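Long-range contact in Protease/Reverse transcriptase/ribonuclease H (Eastern chimpanzee simian foamy virus, PDB 7KSF), which combines an aspartic protease with a reverse transcriptase and ribonuclease H, probably processing viral polyproteins and copying the viral RNA genome into DNA: residues Asn150-Lys162 / Tyr214-Ala226. The protein carries 1 engineered substitution. Residues are numbered along the deposited sequence; the frame is centred on the assembly and turned at random.
Sequences NIATGDYPPRPQK and YREVNKTIPLTAA
Pro-158 lies across Thr-220 and the short helix 215-218, the centre of a van der Waals contact with no hydrogen bond between its segments. The ring crosses the threonine side chain at about a right angle, its CB 3.4 Å from Thr-220 OG1 and 3.6 Å from the carbonyl oxygen of Glu-216, while CG faces Val-217 CG2 at 4.3 Å. A chi1 of -73° sets Thr-220 OG1 beside its backbone N and CG2 anti to it, toward the carbonyl oxygen of Tyr-156. At the other end, Thr-153 OG1 approaches Pro-222 CD at 3.4 Å, and CG1 of the buried Ile-221 sits 3.7 Å from the Thr-153 carbonyl oxygen and close to that of Ile-151. Gly-154, at a positive phi (106°) that suits glycine, brings its N near Pro-222 CD, its CA 5.6 Å from that of Ile-221.

The irregular segment 150-162, from the connection between helices 117-129 and 171-184, wraps over the helical turn after strand 208-212, in what is probably the fingers subdomain of the polymerase. Val-217 O accepts from both Thr-220 N and Ile-221 N, tying the packed residues to that turn. Further along 150-162, Gln-161 forms backbone hydrogen bonds with Asn-195.

Lys-219 NZ forms a salt bridge with Glu-216 OE1 at 2.7 Å, meeting the oxygen nearly along its C-O axis. Gln-161 crosses the same glutamate, its amide plane turned 47° from the carboxylate and NE2 nearest CG. Arg-159 NH1 comes to 3.9 Å from Lys-219 NZ, an approach of like charges that the Glu-216 carboxylate probably eases.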
loop_
_atom_site.group_PDB
_atom_site.type_symbol
_atom_site.label_atom_id
_atom_site.label_comp_id
_atom_site.label_asym_id
_atom_site.label_seq_id
_atom_site.Cartn_x
_atom_site.Cartn_y
_atom_site.Cartn_z
ATOM N N ASN A 150 -27.239 -15.086 3.300
ATOM C CA ASN A 150 -27.648 -15.590 4.604
ATOM C C ASN A 150 -26.390 -15.963 5.376
ATOM O O ASN A 150 -25.669 -16.887 4.984
ATOM C CB ASN A 150 -28.582 -16.792 4.469
ATOM C CG ASN A 150 -29.191 -17.208 5.794
ATOM O OD1 ASN A 150 -30.229 -16.691 6.202
ATOM N ND2 ASN A 150 -28.545 -18.152 6.472
ATOM N N ILE A 151 -26.122 -15.234 6.453
ATOM C CA ILE A 151 -24.944 -15.466 7.274
ATOM C C ILE A 151 -25.325 -16.013 8.647
ATOM O O ILE A 151 -24.543 -15.924 9.591
ATOM C CB ILE A 151 -24.094 -14.190 7.403
ATOM C CG1 ILE A 151 -24.882 -13.098 8.124
ATOM C CG2 ILE A 151 -23.666 -13.704 6.034
ATOM C CD1 ILE A 151 -24.075 -11.849 8.407
ATOM N N ALA A 152 -26.525 -16.576 8.772
ATOM C CA ALA A 152 -26.996 -17.110 10.050
ATOM C C ALA A 152 -26.733 -18.607 10.160
ATOM O O ALA A 152 -27.610 -19.380 10.542
ATOM C CB ALA A 152 -28.478 -16.804 10.228
ATOM N N THR A 153 -25.518 -19.018 9.810
ATOM C CA THR A 153 -25.105 -20.410 9.909
ATOM C C THR A 153 -24.599 -20.703 11.314
ATOM O O THR A 153 -23.883 -19.894 11.914
ATOM C CB THR A 153 -24.012 -20.730 8.885
ATOM O OG1 THR A 153 -22.879 -19.880 9.112
ATOM C CG2 THR A 153 -24.528 -20.511 7.470
ATOM N N GLY A 154 -24.982 -21.867 11.837
ATOM C CA GLY A 154 -24.637 -22.249 13.191
ATOM C C GLY A 154 -25.830 -22.147 14.115
ATOM O O GLY A 154 -26.479 -21.099 14.187
ATOM N N ASP A 155 -26.131 -23.232 14.833
ATOM C CA ASP A 155 -27.318 -23.251 15.681
ATOM C C ASP A 155 -27.080 -22.577 17.028
ATOM O O ASP A 155 -28.025 -22.047 17.622
ATOM C CB ASP A 155 -27.790 -24.693 15.887
ATOM C CG ASP A 155 -29.143 -24.774 16.569
ATOM O OD1 ASP A 155 -29.952 -23.836 16.406
ATOM O OD2 ASP A 155 -29.400 -25.778 17.266
ATOM N N TYR A 156 -25.839 -22.582 17.521
ATOM C CA TYR A 156 -25.534 -22.009 18.823
ATOM C C TYR A 156 -25.027 -20.587 18.644
ATOM O O TYR A 156 -23.877 -20.404 18.219
ATOM C CB TYR A 156 -24.493 -22.858 19.551
ATOM C CG TYR A 156 -24.864 -24.320 19.674
ATOM C CD1 TYR A 156 -24.457 -25.242 18.721
ATOM C CD2 TYR A 156 -25.622 -24.777 20.745
ATOM C CE1 TYR A 156 -24.793 -26.578 18.826
ATOM C CE2 TYR A 156 -25.966 -26.111 20.862
ATOM C CZ TYR A 156 -25.548 -27.007 19.898
ATOM O OH TYR A 156 -25.887 -28.335 20.008
ATOM N N PRO A 157 -25.817 -19.566 18.957
ATOM C CA PRO A 157 -25.388 -18.186 18.713
ATOM C C PRO A 157 -24.349 -17.746 19.729
ATOM O O PRO A 157 -24.242 -18.334 20.815
ATOM C CB PRO A 157 -26.689 -17.387 18.866
ATOM C CG PRO A 157 -27.496 -18.188 19.818
ATOM C CD PRO A 157 -27.171 -19.630 19.535
ATOM N N PRO A 158 -23.571 -16.718 19.414
ATOM C CA PRO A 158 -22.561 -16.221 20.352
ATOM C C PRO A 158 -23.190 -15.318 21.409
ATOM O O PRO A 158 -24.377 -15.003 21.375
ATOM C CB PRO A 158 -21.605 -15.446 19.448
ATOM C CG PRO A 158 -22.482 -14.933 18.366
ATOM C CD PRO A 158 -23.514 -16.008 18.124
ATOM N N ARG A 159 -22.341 -14.887 22.374
ATOM C CA ARG A 159 -22.829 -14.077 23.481
ATOM C C ARG A 159 -22.577 -12.598 23.233
ATOM O O ARG A 159 -21.511 -12.223 22.728
ATOM C CB ARG A 159 -22.161 -14.497 24.795
ATOM C CG ARG A 159 -20.638 -14.531 24.762
ATOM C CD ARG A 159 -20.060 -14.910 26.122
ATOM N NE ARG A 159 -20.445 -16.256 26.544
ATOM C CZ ARG A 159 -19.689 -17.338 26.381
ATOM N NH1 ARG A 159 -18.499 -17.240 25.802
ATOM N NH2 ARG A 159 -20.123 -18.522 26.794
ATOM N N PRO A 160 -23.541 -11.746 23.574
ATOM C CA PRO A 160 -23.369 -10.305 23.350
ATOM C C PRO A 160 -22.247 -9.730 24.201
ATOM O O PRO A 160 -22.109 -10.048 25.384
ATOM C CB PRO A 160 -24.729 -9.718 23.743
ATOM C CG PRO A 160 -25.360 -10.757 24.618
ATOM C CD PRO A 160 -24.872 -12.074 24.113
ATOM N N GLN A 161 -21.448 -8.871 23.580
ATOM C CA GLN A 161 -20.344 -8.217 24.266
ATOM C C GLN A 161 -20.785 -6.856 24.782
ATOM O O GLN A 161 -21.476 -6.107 24.084
ATOM C CB GLN A 161 -19.147 -8.058 23.331
ATOM C CG GLN A 161 -18.405 -9.350 23.051
ATOM C CD GLN A 161 -17.578 -9.808 24.237
ATOM O OE1 GLN A 161 -17.111 -8.992 25.034
ATOM N NE2 GLN A 161 -17.399 -11.117 24.361
ATOM N N LYS A 162 -20.396 -6.547 26.011
ATOM C CA LYS A 162 -20.645 -5.222 26.553
ATOM C C LYS A 162 -19.746 -4.204 25.866
ATOM O O LYS A 162 -18.578 -4.480 25.575
ATOM C CB LYS A 162 -20.411 -5.215 28.062
ATOM C CG LYS A 162 -21.423 -6.030 28.851
ATOM C CD LYS A 162 -21.191 -5.868 30.341
ATOM C CE LYS A 162 -22.315 -6.477 31.154
ATOM N NZ LYS A 162 -22.121 -6.182 32.597
ATOM N N TYR A 214 -15.202 -8.647 15.568
ATOM C CA TYR A 214 -16.118 -9.702 15.160
ATOM C C TYR A 214 -15.584 -11.103 15.422
ATOM O O TYR A 214 -16.203 -12.080 14.989
ATOM C CB TYR A 214 -16.460 -9.551 13.676
ATOM C CG TYR A 214 -17.631 -8.639 13.410
ATOM C CD1 TYR A 214 -18.726 -8.620 14.266
ATOM C CD2 TYR A 214 -17.647 -7.798 12.308
ATOM C CE1 TYR A 214 -19.800 -7.792 14.027
ATOM C CE2 TYR A 214 -18.717 -6.966 12.061
ATOM C CZ TYR A 214 -19.789 -6.966 12.925
ATOM O OH TYR A 214 -20.859 -6.138 12.687
ATOM N N ARG A 215 -14.455 -11.235 16.125
ATOM C CA ARG A 215 -13.896 -12.558 16.369
ATOM C C ARG A 215 -14.763 -13.391 17.304
ATOM O O ARG A 215 -14.570 -14.608 17.382
ATOM C CB ARG A 215 -12.475 -12.439 16.928
ATOM C CG ARG A 215 -12.328 -11.486 18.099
ATOM C CD ARG A 215 -10.863 -11.137 18.341
ATOM N NE ARG A 215 -10.704 -10.042 19.296
ATOM C CZ ARG A 215 -9.547 -9.448 19.566
ATOM N NH1 ARG A 215 -8.440 -9.840 18.948
ATOM N NH2 ARG A 215 -9.493 -8.458 20.448
ATOM N N GLU A 216 -15.708 -12.769 18.010
ATOM C CA GLU A 216 -16.639 -13.529 18.834
ATOM C C GLU A 216 -17.717 -14.195 17.988
ATOM O O GLU A 216 -18.169 -15.298 18.309
ATOM C CB GLU A 216 -17.272 -12.622 19.891
ATOM C CG GLU A 216 -16.295 -12.159 20.952
ATOM C CD GLU A 216 -15.690 -13.317 21.720
ATOM O OE1 GLU A 216 -16.408 -14.309 21.970
ATOM O OE2 GLU A 216 -14.491 -13.241 22.066
ATOM N N VAL A 217 -18.142 -13.535 16.909
ATOM C CA VAL A 217 -19.131 -14.139 16.025
ATOM C C VAL A 217 -18.479 -15.151 15.090
ATOM O O VAL A 217 -19.106 -16.146 14.712
ATOM C CB VAL A 217 -19.875 -13.046 15.242
ATOM C CG1 VAL A 217 -21.057 -13.635 14.494
ATOM C CG2 VAL A 217 -20.331 -11.940 16.176
ATOM N N ASN A 218 -17.215 -14.929 14.714
ATOM C CA ASN A 218 -16.565 -15.811 13.752
ATOM C C ASN A 218 -16.307 -17.198 14.329
ATOM O O ASN A 218 -16.326 -18.186 13.587
ATOM C CB ASN A 218 -15.262 -15.175 13.268
ATOM C CG ASN A 218 -15.475 -13.807 12.650
ATOM O OD1 ASN A 218 -16.572 -13.482 12.199
ATOM N ND2 ASN A 218 -14.425 -12.993 12.635
ATOM N N LYS A 219 -16.059 -17.296 15.641
ATOM C CA LYS A 219 -15.928 -18.604 16.275
ATOM C C LYS A 219 -17.228 -19.398 16.209
ATOM O O LYS A 219 -17.195 -20.631 16.281
ATOM C CB LYS A 219 -15.488 -18.444 17.732
ATOM C CG LYS A 219 -16.609 -18.007 18.664
ATOM C CD LYS A 219 -16.103 -17.760 20.077
ATOM C CE LYS A 219 -17.240 -17.334 20.994
ATOM N NZ LYS A 219 -16.755 -17.004 22.363
ATOM N N THR A 220 -18.364 -18.712 16.073
ATOM C CA THR A 220 -19.655 -19.383 15.968
ATOM C C THR A 220 -19.933 -19.822 14.537
ATOM O O THR A 220 -20.279 -20.983 14.290
ATOM C CB THR A 220 -20.765 -18.454 16.459
ATOM O OG1 THR A 220 -20.706 -18.344 17.888
ATOM C CG2 THR A 220 -22.129 -18.983 16.044
ATOM N N ILE A 221 -19.786 -18.881 13.599
ATOM C CA ILE A 221 -20.035 -19.156 12.152
ATOM C C ILE A 221 -18.960 -20.123 11.634
ATOM O O ILE A 221 -17.767 -19.779 11.727
ATOM C CB ILE A 221 -20.061 -17.845 11.341
ATOM C CG1 ILE A 221 -21.432 -17.165 11.404
ATOM C CG2 ILE A 221 -19.616 -18.089 9.906
ATOM C CD1 ILE A 221 -21.855 -16.768 12.796
ATOM N N PRO A 222 -19.333 -21.307 11.099
ATOM C CA PRO A 222 -18.355 -22.267 10.581
ATOM C C PRO A 222 -17.908 -21.887 9.162
ATOM O O PRO A 222 -18.638 -21.179 8.492
ATOM C CB PRO A 222 -19.160 -23.573 10.546
ATOM C CG PRO A 222 -20.573 -23.118 10.256
ATOM C CD PRO A 222 -20.711 -21.791 10.970
ATOM N N LEU A 223 -16.730 -22.362 8.748
ATOM C CA LEU A 223 -16.190 -22.061 7.394
ATOM C C LEU A 223 -16.920 -22.922 6.356
ATOM O O LEU A 223 -16.414 -24.016 6.035
ATOM C CB LEU A 223 -14.683 -22.343 7.383
ATOM C CG LEU A 223 -13.791 -21.155 7.741
ATOM C CD1 LEU A 223 -12.357 -21.405 7.303
ATOM C CD2 LEU A 223 -14.324 -19.873 7.120
ATOM N N THR A 224 -18.064 -22.436 5.862
ATOM C CA THR A 224 -18.864 -23.179 4.851
ATOM C C THR A 224 -19.100 -22.285 3.629
ATOM O O THR A 224 -20.251 -21.844 3.435
ATOM C CB THR A 224 -20.187 -23.676 5.450
ATOM O OG1 THR A 224 -21.113 -22.589 5.438
ATOM C CG2 THR A 224 -20.036 -24.204 6.859
ATOM N N ALA A 225 -18.032 -22.040 2.863
ATOM C CA ALA A 225 -18.056 -21.210 1.638
ATOM C C ALA A 225 -16.796 -21.516 0.821
ATOM O O ALA A 225 -15.794 -21.947 1.426
ATOM C CB ALA A 225 -18.138 -19.749 2.006
ATOM N N ALA A 226 -16.845 -21.301 -0.497
ATOM C CA ALA A 226 -15.686 -21.584 -1.376
ATOM C C ALA A 226 -14.677 -20.430 -1.310
ATOM O O ALA A 226 -14.997 -19.336 -1.814
ATOM C CB ALA A 226 -16.159 -21.826 -2.789
#